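Local structure of angiotensin-converting enzyme (Anopheles gambiae, 6S1Y) at residues 20-23 with 24-27; 83-86 with 87-91; 178-181 with 182-186; 364-367 with 368-371; 370-373 with 374-377. The protein probably cleaves dipeptides from the carboxyl end of peptides, as a zinc-dependent metallopeptidase of the angiotensin-converting enzyme family. All coordinates share one frame; numbering follows the deposited sequence.

Overall arrangement
All five contacts are local, each made within one run of chain. Contacts 1, 2 and 3 lie along helices 12-42, 81-90 and 168-184, and backbone bonds from residue i+4 to i dominate them. Contacts 4 and 5 follow one another where zinc-binding helix 349-368 ends, and share His370 and Gln371. Contact 4 is mostly aromatic, with Tyr364 and Tyr368 buried and His370 at the surface; contact 5 is a turn that touches contacts 1, 2 and 4. Glu23 of contact 1 forms a salt bridge with Arg86 of contact 2. Contact 3 is the outlying one, its centre about 30 Å from that of contact 4. Exposed, charged chains mark the outer sides of contacts 1 to 3.

Contact 1 (20-23 with 24-27); sequences EWIE and QRYQ
One turn of the long N-terminal helix 12-42 brings Trp21 against Arg25, four residues on. CD of Arg25 comes obliquely to the benzo side of the indole, 3.8 Å from CZ2 of Trp21. The ring and guanidinium planes are 33° apart. Trp21 has CG anti to its backbone N (chi1 165°), which lets the indole reach along the helix to Arg25. The arginine chain bends at chi2 and chi3, and its NH1 forms a salt bridge with Glu69 of helix 46-70. Its NE is buried here and has no partner in the model. The alpha-helical bonds run beneath: Tyr26 N to Ile22 O is 2.8 Å and nearly straight, at 176° at the hydrogen. Gln27 N to Glu23 O is 2.8 Å. Gln24 N to Glu20 O is weak, and CG of Gln24 folds back to 3.2 Å from Glu20 O. On the buried side Ile22 packs on helix 46-70, and Tyr26 meets the ring of Phe59 edge-to-face. Glu23 OE2 forms a salt bridge with Arg86 of helix 81-90.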
loop_
_atom_site.group_PDB
_atom_site.type_symbol
_atom_site.label_atom_id
_atom_site.label_comp_id
_atom_site.label_asym_id
_atom_site.label_seq_id
_atom_site.Cartn_x
_atom_site.Cartn_y
_atom_site.Cartn_z
ATOM N N GLU A 20 12.659 -9.336 -29.547
ATOM C CA GLU A 20 12.031 -10.574 -29.098
ATOM C C GLU A 20 13.061 -11.530 -28.508
ATOM O O GLU A 20 12.784 -12.213 -27.519
ATOM C CB GLU A 20 11.286 -11.228 -30.258
ATOM C CG GLU A 20 9.997 -11.927 -29.857
ATOM C CD GLU A 20 9.070 -12.161 -31.043
ATOM O OE1 GLU A 20 8.496 -13.268 -31.150
ATOM O OE2 GLU A 20 8.922 -11.234 -31.872
ATOM N N TRP A 21 14.259 -11.590 -29.094
ATOM C CA TRP A 21 15.327 -12.387 -28.497
ATOM C C TRP A 21 15.847 -11.725 -27.227
ATOM O O TRP A 21 16.185 -12.408 -26.253
ATOM C CB TRP A 21 16.465 -12.597 -29.501
ATOM C CG TRP A 21 17.757 -13.096 -28.885
ATOM C CD1 TRP A 21 19.000 -12.533 -29.008
ATOM C CD2 TRP A 21 17.924 -14.248 -28.044
ATOM N NE1 TRP A 21 19.926 -13.266 -28.302
ATOM C CE2 TRP A 21 19.291 -14.321 -27.700
ATOM C CE3 TRP A 21 17.049 -15.222 -27.547
ATOM C CZ2 TRP A 21 19.804 -15.333 -26.884
ATOM C CZ3 TRP A 21 17.559 -16.225 -26.738
ATOM C CH2 TRP A 21 18.925 -16.273 -26.416
ATOM N N ILE A 22 15.919 -10.392 -27.223
ATOM C CA ILE A 22 16.321 -9.673 -26.020
ATOM C C ILE A 22 15.300 -9.894 -24.908
ATOM O O ILE A 22 15.665 -10.150 -23.756
ATOM C CB ILE A 22 16.512 -8.178 -26.336
ATOM C CG1 ILE A 22 17.656 -7.993 -27.342
ATOM C CG2 ILE A 22 16.790 -7.404 -25.061
ATOM C CD1 ILE A 22 17.909 -6.552 -27.757
ATOM N N GLU A 23 14.007 -9.821 -25.242
ATOM C CA GLU A 23 12.959 -9.995 -24.245
ATOM C C GLU A 23 13.110 -11.308 -23.485
ATOM O O GLU A 23 12.952 -11.347 -22.260
ATOM C CB GLU A 23 11.582 -9.939 -24.912
ATOM C CG GLU A 23 11.141 -8.544 -25.325
ATOM C CD GLU A 23 9.888 -8.554 -26.185
ATOM O OE1 GLU A 23 9.434 -9.651 -26.591
ATOM O OE2 GLU A 23 9.356 -7.458 -26.454
ATOM N N GLN A 24 13.397 -12.400 -24.194
ATOM C CA GLN A 24 13.520 -13.689 -23.523
ATOM C C GLN A 24 14.761 -13.729 -22.645
ATOM O O GLN A 24 14.735 -14.289 -21.545
ATOM C CB GLN A 24 13.553 -14.818 -24.551
ATOM C CG GLN A 24 12.450 -14.754 -25.604
ATOM C CD GLN A 24 11.043 -14.790 -25.015
ATOM O OE1 GLN A 24 10.810 -15.368 -23.945
ATOM N NE2 GLN A 24 10.095 -14.170 -25.716
ATOM N N ARG A 25 15.861 -13.148 -23.121
ATOM C CA ARG A 25 17.050 -12.999 -22.290
ATOM C C ARG A 25 16.720 -12.238 -21.008
ATOM O O ARG A 25 16.979 -12.722 -19.899
ATOM C CB ARG A 25 18.136 -12.283 -23.101
ATOM C CG ARG A 25 19.562 -12.723 -22.837
ATOM C CD ARG A 25 20.352 -12.810 -24.141
ATOM N NE ARG A 25 20.446 -11.526 -24.832
ATOM C CZ ARG A 25 21.301 -10.558 -24.508
ATOM N NH1 ARG A 25 21.317 -9.431 -25.199
ATOM N NH2 ARG A 25 22.139 -10.710 -23.488
ATOM N N TYR A 26 16.121 -11.051 -21.147
ATOM C CA TYR A 26 15.749 -10.234 -19.989
ATOM C C TYR A 26 14.851 -11.015 -19.038
ATOM O O TYR A 26 15.089 -11.055 -17.829
ATOM C CB TYR A 26 15.052 -8.957 -20.490
ATOM C CG TYR A 26 14.974 -7.767 -19.555
ATOM C CD1 TYR A 26 15.963 -6.795 -19.551
ATOM C CD2 TYR A 26 13.872 -7.580 -18.724
ATOM C CE1 TYR A 26 15.875 -5.686 -18.716
ATOM C CE2 TYR A 26 13.777 -6.479 -17.885
ATOM C CZ TYR A 26 14.778 -5.534 -17.889
ATOM O OH TYR A 26 14.692 -4.429 -17.065
ATOM N N GLN A 27 13.830 -11.676 -19.577
ATOM C CA GLN A 27 12.862 -12.367 -18.734
ATOM C C GLN A 27 13.509 -13.461 -17.890
ATOM O O GLN A 27 13.161 -13.640 -16.712
ATOM C CB GLN A 27 11.755 -12.953 -19.607
ATOM C CG GLN A 27 10.783 -13.819 -18.860
ATOM C CD GLN A 27 9.581 -14.185 -19.699
ATOM O OE1 GLN A 27 9.405 -13.685 -20.807
ATOM N NE2 GLN A 27 8.738 -15.051 -19.168
#

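Contact 2 (83-86 with 87-91); sequences LKRR and IKKLA
Arg85 and Lys89 lie side by side and point the same way, one helical turn apart. CD of Lys89 sits over one face of the Arg85 guanidinium. Lys89 NZ comes to 3.6 Å from Arg85 NH2, a close approach of like charges. Both groups are tied to the same residue: Lys89 NZ is hydrogen-bonded to Ser550 OG, and Arg85 NH2 to Ser550 O. These two oxygens of one serine probably help offset the repulsion. Lys88 approaches Arg85 from another direction, its chain slanting across, with NZ 4.0 Å from Arg85 NH1. The Arg85 chain is extended from CG to NE, with CG anti to the backbone N (chi1 -162°), carrying the guanidinium out to both lysines. On another side of the helix Leu83 and Ile87 make an apolar pair. CD1 of Ile87 meets CG of Leu83 at 4.1 Å and also lies 3.4 Å from Leu83 O. Arg86 packs on Val19 of helix 12-42 and on Phe375. Backbone bonds link each residue to the one four before it, such as Lys89 N to Arg85 O at 3.1 Å. This is the i to i+4 pattern of an alpha helix, here the last turns of helix 81-90.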
loop_
_atom_site.group_PDB
_atom_site.type_symbol
_atom_site.label_atom_id
_atom_site.label_comp_id
_atom_site.label_asym_id
_atom_site.label_seq_id
_atom_site.Cartn_x
_atom_site.Cartn_y
_atom_site.Cartn_z
ATOM N N LEU A 83 6.051 -0.824 -30.632
ATOM C CA LEU A 83 7.449 -1.221 -30.717
ATOM C C LEU A 83 8.361 -0.185 -30.071
ATOM O O LEU A 83 9.288 -0.541 -29.336
ATOM C CB LEU A 83 7.862 -1.434 -32.171
ATOM C CG LEU A 83 9.175 -2.209 -32.309
ATOM C CD1 LEU A 83 8.902 -3.694 -32.107
ATOM C CD2 LEU A 83 9.858 -1.960 -33.637
ATOM N N LYS A 84 8.131 1.101 -30.364
ATOM C CA LYS A 84 8.875 2.151 -29.685
ATOM C C LYS A 84 8.796 1.976 -28.176
ATOM O O LYS A 84 9.764 2.237 -27.453
ATOM C CB LYS A 84 8.331 3.530 -30.068
ATOM C CG LYS A 84 8.536 3.950 -31.513
ATOM C CD LYS A 84 8.177 5.429 -31.689
ATOM C CE LYS A 84 7.836 5.770 -33.134
ATOM N NZ LYS A 84 7.808 7.241 -33.393
ATOM N N ARG A 85 7.637 1.538 -27.686
ATOM C CA ARG A 85 7.415 1.441 -26.248
ATOM C C ARG A 85 8.154 0.253 -25.656
ATOM O O ARG A 85 8.638 0.318 -24.522
ATOM C CB ARG A 85 5.919 1.338 -25.975
ATOM C CG ARG A 85 5.499 1.657 -24.565
ATOM C CD ARG A 85 3.978 1.557 -24.428
ATOM N NE ARG A 85 3.568 1.538 -23.033
ATOM C CZ ARG A 85 3.481 2.615 -22.259
ATOM N NH1 ARG A 85 3.777 3.806 -22.747
ATOM N NH2 ARG A 85 3.105 2.490 -20.991
ATOM N N ARG A 86 8.243 -0.850 -26.402
ATOM C CA ARG A 86 8.983 -2.008 -25.919
ATOM C C ARG A 86 10.461 -1.696 -25.789
ATOM O O ARG A 86 11.115 -2.194 -24.867
ATOM C CB ARG A 86 8.767 -3.189 -26.861
ATOM C CG ARG A 86 7.393 -3.837 -26.740
ATOM C CD ARG A 86 7.015 -4.620 -28.003
ATOM N NE ARG A 86 7.855 -5.796 -28.209
ATOM C CZ ARG A 86 7.925 -6.480 -29.349
ATOM N NH1 ARG A 86 7.206 -6.108 -30.401
ATOM N NH2 ARG A 86 8.723 -7.537 -29.439
ATOM N N ILE A 87 10.993 -0.867 -26.682
ATOM C CA ILE A 87 12.414 -0.546 -26.647
ATOM C C ILE A 87 12.721 0.418 -25.508
ATOM O O ILE A 87 13.770 0.316 -24.863
ATOM C CB ILE A 87 12.863 0.031 -28.003
ATOM C CG1 ILE A 87 12.854 -1.061 -29.076
ATOM C CG2 ILE A 87 14.253 0.652 -27.885
ATOM C CD1 ILE A 87 12.462 -0.552 -30.441
ATOM N N LYS A 88 11.827 1.381 -25.254
ATOM C CA LYS A 88 12.053 2.338 -24.174
ATOM C C LYS A 88 12.026 1.658 -22.809
ATOM O O LYS A 88 12.881 1.929 -21.958
ATOM C CB LYS A 88 11.003 3.450 -24.239
ATOM C CG LYS A 88 11.170 4.553 -23.187
ATOM C CD LYS A 88 9.997 5.550 -23.206
ATOM C CE LYS A 88 8.740 4.979 -22.537
ATOM N NZ LYS A 88 7.487 5.246 -23.313
ATOM N N LYS A 89 11.056 0.770 -22.579
ATOM C CA LYS A 89 10.936 0.134 -21.270
ATOM C C LYS A 89 12.040 -0.882 -21.033
ATOM O O LYS A 89 12.479 -1.067 -19.892
ATOM C CB LYS A 89 9.560 -0.518 -21.131
ATOM C CG LYS A 89 8.437 0.520 -21.155
ATOM C CD LYS A 89 7.057 -0.094 -21.065
ATOM C CE LYS A 89 6.551 -0.130 -19.642
ATOM N NZ LYS A 89 5.909 1.164 -19.239
ATOM N N LEU A 90 12.506 -1.545 -22.091
ATOM C CA LEU A 90 13.627 -2.461 -21.942
ATOM C C LEU A 90 14.921 -1.718 -21.683
ATOM O O LEU A 90 15.834 -2.265 -21.064
ATOM C CB LEU A 90 13.764 -3.325 -23.187
ATOM C CG LEU A 90 12.884 -4.568 -23.189
ATOM C CD1 LEU A 90 12.804 -5.146 -24.587
ATOM C CD2 LEU A 90 13.430 -5.597 -22.199
ATOM N N ALA A 91 15.018 -0.479 -22.139
ATOM C CA ALA A 91 16.231 0.305 -21.963
ATOM C C ALA A 91 16.274 1.062 -20.642
ATOM O O ALA A 91 17.289 1.716 -20.351
ATOM C CB ALA A 91 16.379 1.297 -23.120
#

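Contact 3 (178-181 with 182-186); sequences NRQA and ALRNN
CD1 of Leu183 lies over one face of the Arg179 guanidinium, offset toward its rim and 3.6 Å from NH1 of Arg179. The arginine chain is extended from CG to NE and slants across the leucine. Gln180 and Arg184 meet next along the helix. NE2 of Gln180 is 3.5 Å from NH1 of Arg184, but both are donors, so they do not bond. Their amide and guanidinium planes stand 75° apart. Behind these side chains, Leu183 N bonds to Arg179 O at 3.0 Å and 170° at the hydrogen. The segment closes helix 168-184 with a Schellman motif. Asn186 has positive phi and is its C-prime residue; Phe187 N meets Ala182 O, and Asn186 N meets Leu183 O at 2.9 Å. Asn185 adds a side-chain bond at this end. Its ND2 reaches Ala181 O at 3.2 Å, and that oxygen lies in the plane of the amide. The backbone bond from Asn185 N to the same oxygen is weak. Farther out, Asn178 ND2 is held by Tyr95 OH, and Ala181 packs on Leu98.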
loop_
_atom_site.group_PDB
_atom_site.type_symbol
_atom_site.label_atom_id
_atom_site.label_comp_id
_atom_site.label_asym_id
_atom_site.label_seq_id
_atom_site.Cartn_x
_atom_site.Cartn_y
_atom_site.Cartn_z
ATOM N N ASN A 178 21.035 6.122 -4.376
ATOM C CA ASN A 178 19.785 6.309 -5.109
ATOM C C ASN A 178 19.885 7.557 -5.969
ATOM O O ASN A 178 19.388 7.588 -7.099
ATOM C CB ASN A 178 18.596 6.400 -4.138
ATOM C CG ASN A 178 17.302 6.911 -4.821
ATOM O OD1 ASN A 178 17.196 8.078 -5.176
ATOM N ND2 ASN A 178 16.328 6.025 -4.996
ATOM N N ARG A 179 20.561 8.586 -5.454
ATOM C CA ARG A 179 20.771 9.804 -6.225
ATOM C C ARG A 179 21.725 9.566 -7.388
ATOM O O ARG A 179 21.446 9.975 -8.521
ATOM C CB ARG A 179 21.303 10.907 -5.316
ATOM C CG ARG A 179 21.312 12.257 -5.968
ATOM C CD ARG A 179 21.822 13.321 -5.021
ATOM N NE ARG A 179 22.082 14.545 -5.767
ATOM C CZ ARG A 179 23.269 14.882 -6.269
ATOM N NH1 ARG A 179 24.330 14.095 -6.093
ATOM N NH2 ARG A 179 23.398 16.019 -6.944
ATOM N N GLN A 180 22.856 8.903 -7.131
ATOM C CA GLN A 180 23.798 8.604 -8.211
ATOM C C GLN A 180 23.116 7.859 -9.347
ATOM O O GLN A 180 23.416 8.092 -10.523
ATOM C CB GLN A 180 24.976 7.789 -7.679
ATOM C CG GLN A 180 25.987 8.611 -6.916
ATOM C CD GLN A 180 26.531 9.750 -7.770
ATOM O OE1 GLN A 180 26.478 10.911 -7.372
ATOM N NE2 GLN A 180 27.031 9.417 -8.964
ATOM N N ALA A 181 22.189 6.957 -9.022
ATOM C CA ALA A 181 21.533 6.194 -10.077
ATOM C C ALA A 181 20.582 7.069 -10.879
ATOM O O ALA A 181 20.434 6.889 -12.093
ATOM C CB ALA A 181 20.795 5.005 -9.476
ATOM N N ALA A 182 19.919 8.017 -10.219
ATOM C CA ALA A 182 19.025 8.920 -10.932
ATOM C C ALA A 182 19.802 9.822 -11.883
ATOM O O ALA A 182 19.372 10.054 -13.023
ATOM C CB ALA A 182 18.231 9.760 -9.931
ATOM N N LEU A 183 20.936 10.355 -11.418
ATOM C CA LEU A 183 21.790 11.186 -12.267
ATOM C C LEU A 183 22.305 10.400 -13.475
ATOM O O LEU A 183 22.249 10.885 -14.612
ATOM C CB LEU A 183 22.960 11.731 -11.445
ATOM C CG LEU A 183 22.580 12.676 -10.304
ATOM C CD1 LEU A 183 23.802 13.215 -9.594
ATOM C CD2 LEU A 183 21.754 13.816 -10.845
ATOM N N ARG A 184 22.785 9.170 -13.249
ATOM C CA ARG A 184 23.242 8.333 -14.347
ATOM C C ARG A 184 22.125 7.971 -15.321
ATOM O O ARG A 184 22.419 7.479 -16.417
ATOM C CB ARG A 184 23.887 7.051 -13.805
ATOM C CG ARG A 184 25.215 7.269 -13.117
ATOM C CD ARG A 184 25.875 5.963 -12.718
ATOM N NE ARG A 184 27.327 6.027 -12.911
ATOM C CZ ARG A 184 28.209 6.280 -11.948
ATOM N NH1 ARG A 184 27.813 6.497 -10.685
ATOM N NH2 ARG A 184 29.501 6.313 -12.248
ATOM N N ASN A 185 20.859 8.186 -14.960
ATOM C CA ASN A 185 19.739 7.978 -15.873
ATOM C C ASN A 185 19.186 9.289 -16.423
ATOM O O ASN A 185 18.146 9.281 -17.076
ATOM C CB ASN A 185 18.616 7.212 -15.176
ATOM C CG ASN A 185 18.714 5.710 -15.370
ATOM O OD1 ASN A 185 18.123 5.156 -16.304
ATOM N ND2 ASN A 185 19.432 5.038 -14.472
ATOM N N ASN A 186 19.845 10.411 -16.147
ATOM C CA ASN A 186 19.434 11.727 -16.648
ATOM C C ASN A 186 18.185 12.266 -15.948
ATOM O O ASN A 186 17.434 13.045 -16.532
ATOM C CB ASN A 186 19.216 11.710 -18.167
ATOM C CG ASN A 186 20.507 11.450 -18.937
ATOM O OD1 ASN A 186 21.606 11.658 -18.416
ATOM N ND2 ASN A 186 20.375 10.989 -20.184
#

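Contact 4 (364-367 with 368-371); sequences YYLQ and YQHQ
The Tyr368 ring carries Tyr364 O and Tyr365 CA over one face, both offset toward its rim. Tyr365 CA makes a CH-pi contact, 4.2 Å from the ring centroid. CE1 of Tyr364 lies at the edge of the same ring, in its plane. The Tyr364 and Tyr368 rings meet obliquely, with planes at 55° and CD1 of Tyr364 3.3 Å from CD2 of Tyr368. Tyr365 runs alongside Tyr368, and Tyr368 OH comes to the edge of its ring, 3.2 Å from CD1 of Tyr365. Chi1 of 63° places CG of Tyr368 between backbone N and carbonyl carbon, turning the ring back over the last turn of helix 349-368. Tyr368 N bonds to Tyr364 O at 3.2 Å. A type I beta turn, Tyr368 to Gln371, follows. Tyr364 OH is bonded to Ala379 N, Tyr365 OH to Ala330 O and Tyr368 OH to His384 NE2. The Tyr364 and Tyr365 rings also meet His384. As His384 precedes zinc ligand Glu385, this cluster probably ties the helix end to the metal surroundings.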
loop_
_atom_site.group_PDB
_atom_site.type_symbol
_atom_site.label_atom_id
_atom_site.label_comp_id
_atom_site.label_asym_id
_atom_site.label_seq_id
_atom_site.Cartn_x
_atom_site.Cartn_y
_atom_site.Cartn_z
ATOM N N TYR A 364 -3.743 -9.597 -11.174
ATOM C CA TYR A 364 -3.160 -8.740 -12.193
ATOM C C TYR A 364 -2.029 -9.486 -12.896
ATOM O O TYR A 364 -1.966 -9.526 -14.130
ATOM C CB TYR A 364 -2.678 -7.444 -11.545
ATOM C CG TYR A 364 -2.694 -6.169 -12.387
ATOM C CD1 TYR A 364 -2.763 -6.193 -13.773
ATOM C CD2 TYR A 364 -2.625 -4.921 -11.756
ATOM C CE1 TYR A 364 -2.757 -4.995 -14.520
ATOM C CE2 TYR A 364 -2.632 -3.735 -12.474
ATOM C CZ TYR A 364 -2.692 -3.765 -13.856
ATOM O OH TYR A 364 -2.688 -2.551 -14.526
ATOM N N TYR A 365 -1.141 -10.115 -12.110
ATOM C CA TYR A 365 -0.093 -10.956 -12.678
ATOM C C TYR A 365 -0.684 -11.939 -13.691
ATOM O O TYR A 365 -0.218 -12.030 -14.835
ATOM C CB TYR A 365 0.642 -11.718 -11.564
ATOM C CG TYR A 365 1.388 -10.882 -10.511
ATOM C CD1 TYR A 365 1.827 -9.586 -10.775
ATOM C CD2 TYR A 365 1.641 -11.411 -9.246
ATOM C CE1 TYR A 365 2.495 -8.846 -9.817
ATOM C CE2 TYR A 365 2.321 -10.680 -8.280
ATOM C CZ TYR A 365 2.742 -9.402 -8.567
ATOM O OH TYR A 365 3.404 -8.690 -7.591
ATOM N N LEU A 366 -1.733 -12.672 -13.290
ATOM C CA LEU A 366 -2.299 -13.695 -14.163
ATOM C C LEU A 366 -2.889 -13.088 -15.423
ATOM O O LEU A 366 -2.796 -13.690 -16.499
ATOM C CB LEU A 366 -3.351 -14.514 -13.418
ATOM C CG LEU A 366 -2.766 -15.346 -12.274
ATOM C CD1 LEU A 366 -3.869 -15.885 -11.382
ATOM C CD2 LEU A 366 -1.895 -16.521 -12.798
ATOM N N GLN A 367 -3.448 -11.877 -15.333
ATOM C CA GLN A 367 -4.121 -11.288 -16.487
ATOM C C GLN A 367 -3.145 -10.777 -17.542
ATOM O O GLN A 367 -3.512 -10.693 -18.719
ATOM C CB GLN A 367 -5.035 -10.140 -16.048
ATOM C CG GLN A 367 -6.266 -10.595 -15.289
ATOM C CD GLN A 367 -7.241 -11.356 -16.180
ATOM O OE1 GLN A 367 -7.469 -10.975 -17.324
ATOM N NE2 GLN A 367 -7.819 -12.426 -15.651
ATOM N N TYR A 368 -1.925 -10.401 -17.169
ATOM C CA TYR A 368 -1.000 -9.869 -18.163
ATOM C C TYR A 368 0.229 -10.754 -18.385
ATOM O O TYR A 368 1.161 -10.335 -19.075
ATOM C CB TYR A 368 -0.586 -8.427 -17.805
ATOM C CG TYR A 368 0.183 -8.166 -16.510
ATOM C CD1 TYR A 368 1.324 -8.891 -16.173
ATOM C CD2 TYR A 368 -0.198 -7.125 -15.655
ATOM C CE1 TYR A 368 2.039 -8.617 -14.996
ATOM C CE2 TYR A 368 0.503 -6.849 -14.482
ATOM C CZ TYR A 368 1.625 -7.586 -14.162
ATOM O OH TYR A 368 2.322 -7.297 -13.007
ATOM N N GLN A 369 0.232 -11.979 -17.860
ATOM C CA GLN A 369 1.408 -12.833 -17.986
ATOM C C GLN A 369 1.684 -13.270 -19.422
ATOM O O GLN A 369 2.795 -13.737 -19.697
ATOM C CB GLN A 369 1.267 -14.061 -17.095
ATOM C CG GLN A 369 0.143 -15.005 -17.444
ATOM C CD GLN A 369 0.167 -16.241 -16.565
ATOM O OE1 GLN A 369 1.120 -16.457 -15.815
ATOM N NE2 GLN A 369 -0.874 -17.052 -16.645
ATOM N N HIS A 370 0.724 -13.112 -20.336
ATOM C CA HIS A 370 0.952 -13.386 -21.749
ATOM C C HIS A 370 1.701 -12.265 -22.456
ATOM O O HIS A 370 2.040 -12.416 -23.632
ATOM C CB HIS A 370 -0.384 -13.597 -22.464
ATOM C CG HIS A 370 -1.198 -12.347 -22.556
ATOM N ND1 HIS A 370 -2.132 -11.996 -21.601
ATOM C CD2 HIS A 370 -1.177 -11.332 -23.458
ATOM C CE1 HIS A 370 -2.675 -10.833 -21.930
ATOM N NE2 HIS A 370 -2.109 -10.407 -23.049
ATOM N N GLN A 371 1.937 -11.141 -21.794
ATOM C CA GLN A 371 2.613 -10.022 -22.435
ATOM C C GLN A 371 4.126 -10.217 -22.410
ATOM O O GLN A 371 4.644 -11.048 -21.664
ATOM C CB GLN A 371 2.253 -8.713 -21.731
ATOM C CG GLN A 371 0.771 -8.344 -21.773
ATOM C CD GLN A 371 0.419 -7.340 -22.870
ATOM O OE1 GLN A 371 1.283 -6.821 -23.563
ATOM N NE2 GLN A 371 -0.866 -7.067 -23.018
#

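Contact 5 (370-373 with 374-377); sequences HQPV and EFRG
Pro372 and Phe375 close the tight part of this turn. Phe375 N bonds to Pro372 O at 2.9 Å, and CG of Pro372 touches CD2 of Phe375 at 3.9 Å. Arg376 N bonds to Val373 O at 3.0 Å; this donor stands 64° out of the carbonyl plane, off the lone pairs. These i to i+3 bonds mark a short 3-10 turn, and Arg376 centres an inverse gamma turn. The buried Arg376 chain packs CD 3.4 Å from Gln371 O, and its NH2 is hydrogen-bonded to Ala335 O. Chi1 of 71° tucks the Glu374 chain over its own backbone, and a bend at chi2 brings OE2 to 3.4 Å from CB of Pro372. That OE2 is buried and has no partner in the model. Glu374 OE1 lies close to Glu23 OE2, which may favour a shared proton. Gln371 lies on the partly exposed, looser side. Its OE1 approaches the Phe375 ring edge near the ring plane, 3.6 Å from CD2 of Phe375. Its NE2 is hydrogen-bonded to Ala547 O. The turn lies between helices 349-368 and 381-395. Val373 packs on Tyr26 and Gln27 of helix 12-42, while Glu374 and Phe375 rest on Arg86 of helix 81-90.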
loop_
_atom_site.group_PDB
_atom_site.type_symbol
_atom_site.label_atom_id
_atom_site.label_comp_id
_atom_site.label_asym_id
_atom_site.label_seq_id
_atom_site.Cartn_x
_atom_site.Cartn_y
_atom_site.Cartn_z
ATOM N N HIS A 370 0.724 -13.112 -20.336
ATOM C CA HIS A 370 0.952 -13.386 -21.749
ATOM C C HIS A 370 1.701 -12.265 -22.456
ATOM O O HIS A 370 2.040 -12.416 -23.632
ATOM C CB HIS A 370 -0.384 -13.597 -22.464
ATOM C CG HIS A 370 -1.198 -12.347 -22.556
ATOM N ND1 HIS A 370 -2.132 -11.996 -21.601
ATOM C CD2 HIS A 370 -1.177 -11.332 -23.458
ATOM C CE1 HIS A 370 -2.675 -10.833 -21.930
ATOM N NE2 HIS A 370 -2.109 -10.407 -23.049
ATOM N N GLN A 371 1.937 -11.141 -21.794
ATOM C CA GLN A 371 2.613 -10.022 -22.435
ATOM C C GLN A 371 4.126 -10.217 -22.410
ATOM O O GLN A 371 4.644 -11.048 -21.664
ATOM C CB GLN A 371 2.253 -8.713 -21.731
ATOM C CG GLN A 371 0.771 -8.344 -21.773
ATOM C CD GLN A 371 0.419 -7.340 -22.870
ATOM O OE1 GLN A 371 1.283 -6.821 -23.563
ATOM N NE2 GLN A 371 -0.866 -7.067 -23.018
ATOM N N PRO A 372 4.860 -9.465 -23.224
ATOM C CA PRO A 372 6.318 -9.439 -23.072
ATOM C C PRO A 372 6.706 -8.914 -21.697
ATOM O O PRO A 372 5.958 -8.175 -21.048
ATOM C CB PRO A 372 6.787 -8.498 -24.187
ATOM C CG PRO A 372 5.568 -7.754 -24.611
ATOM C CD PRO A 372 4.397 -8.638 -24.347
ATOM N N VAL A 373 7.911 -9.297 -21.265
ATOM C CA VAL A 373 8.305 -9.107 -19.872
ATOM C C VAL A 373 8.215 -7.639 -19.464
ATOM O O VAL A 373 7.758 -7.324 -18.363
ATOM C CB VAL A 373 9.721 -9.669 -19.633
ATOM C CG1 VAL A 373 10.755 -8.995 -20.561
ATOM C CG2 VAL A 373 10.100 -9.500 -18.172
ATOM N N GLU A 374 8.641 -6.720 -20.333
ATOM C CA GLU A 374 8.661 -5.310 -19.970
ATOM C C GLU A 374 7.274 -4.666 -19.964
ATOM O O GLU A 374 7.160 -3.492 -19.596
ATOM C CB GLU A 374 9.598 -4.540 -20.913
ATOM C CG GLU A 374 9.095 -4.362 -22.340
ATOM C CD GLU A 374 9.360 -5.568 -23.238
ATOM O OE1 GLU A 374 9.595 -5.366 -24.447
ATOM O OE2 GLU A 374 9.320 -6.711 -22.743
ATOM N N PHE A 375 6.228 -5.382 -20.374
ATOM C CA PHE A 375 4.859 -4.920 -20.196
ATOM C C PHE A 375 4.159 -5.631 -19.042
ATOM O O PHE A 375 2.987 -5.341 -18.768
ATOM C CB PHE A 375 4.036 -5.121 -21.473
ATOM C CG PHE A 375 4.374 -4.166 -22.589
ATOM C CD1 PHE A 375 5.215 -3.082 -22.389
ATOM C CD2 PHE A 375 3.832 -4.353 -23.849
ATOM C CE1 PHE A 375 5.505 -2.201 -23.435
ATOM C CE2 PHE A 375 4.130 -3.485 -24.899
ATOM C CZ PHE A 375 4.955 -2.412 -24.690
ATOM N N ARG A 376 4.843 -6.552 -18.368
ATOM C CA ARG A 376 4.245 -7.287 -17.256
ATOM C C ARG A 376 4.382 -6.467 -15.971
ATOM O O ARG A 376 5.161 -6.774 -15.066
ATOM C CB ARG A 376 4.881 -8.672 -17.142
ATOM C CG ARG A 376 4.499 -9.585 -18.294
ATOM C CD ARG A 376 5.231 -10.905 -18.282
ATOM N NE ARG A 376 4.726 -11.832 -17.286
ATOM C CZ ARG A 376 5.042 -13.123 -17.242
ATOM N NH1 ARG A 376 5.858 -13.624 -18.162
ATOM N NH2 ARG A 376 4.543 -13.913 -16.280
ATOM N N GLY A 377 3.602 -5.383 -15.932
ATOM C CA GLY A 377 3.451 -4.536 -14.764
ATOM C C GLY A 377 2.138 -3.780 -14.844
ATOM O O GLY A 377 1.387 -3.889 -15.817
#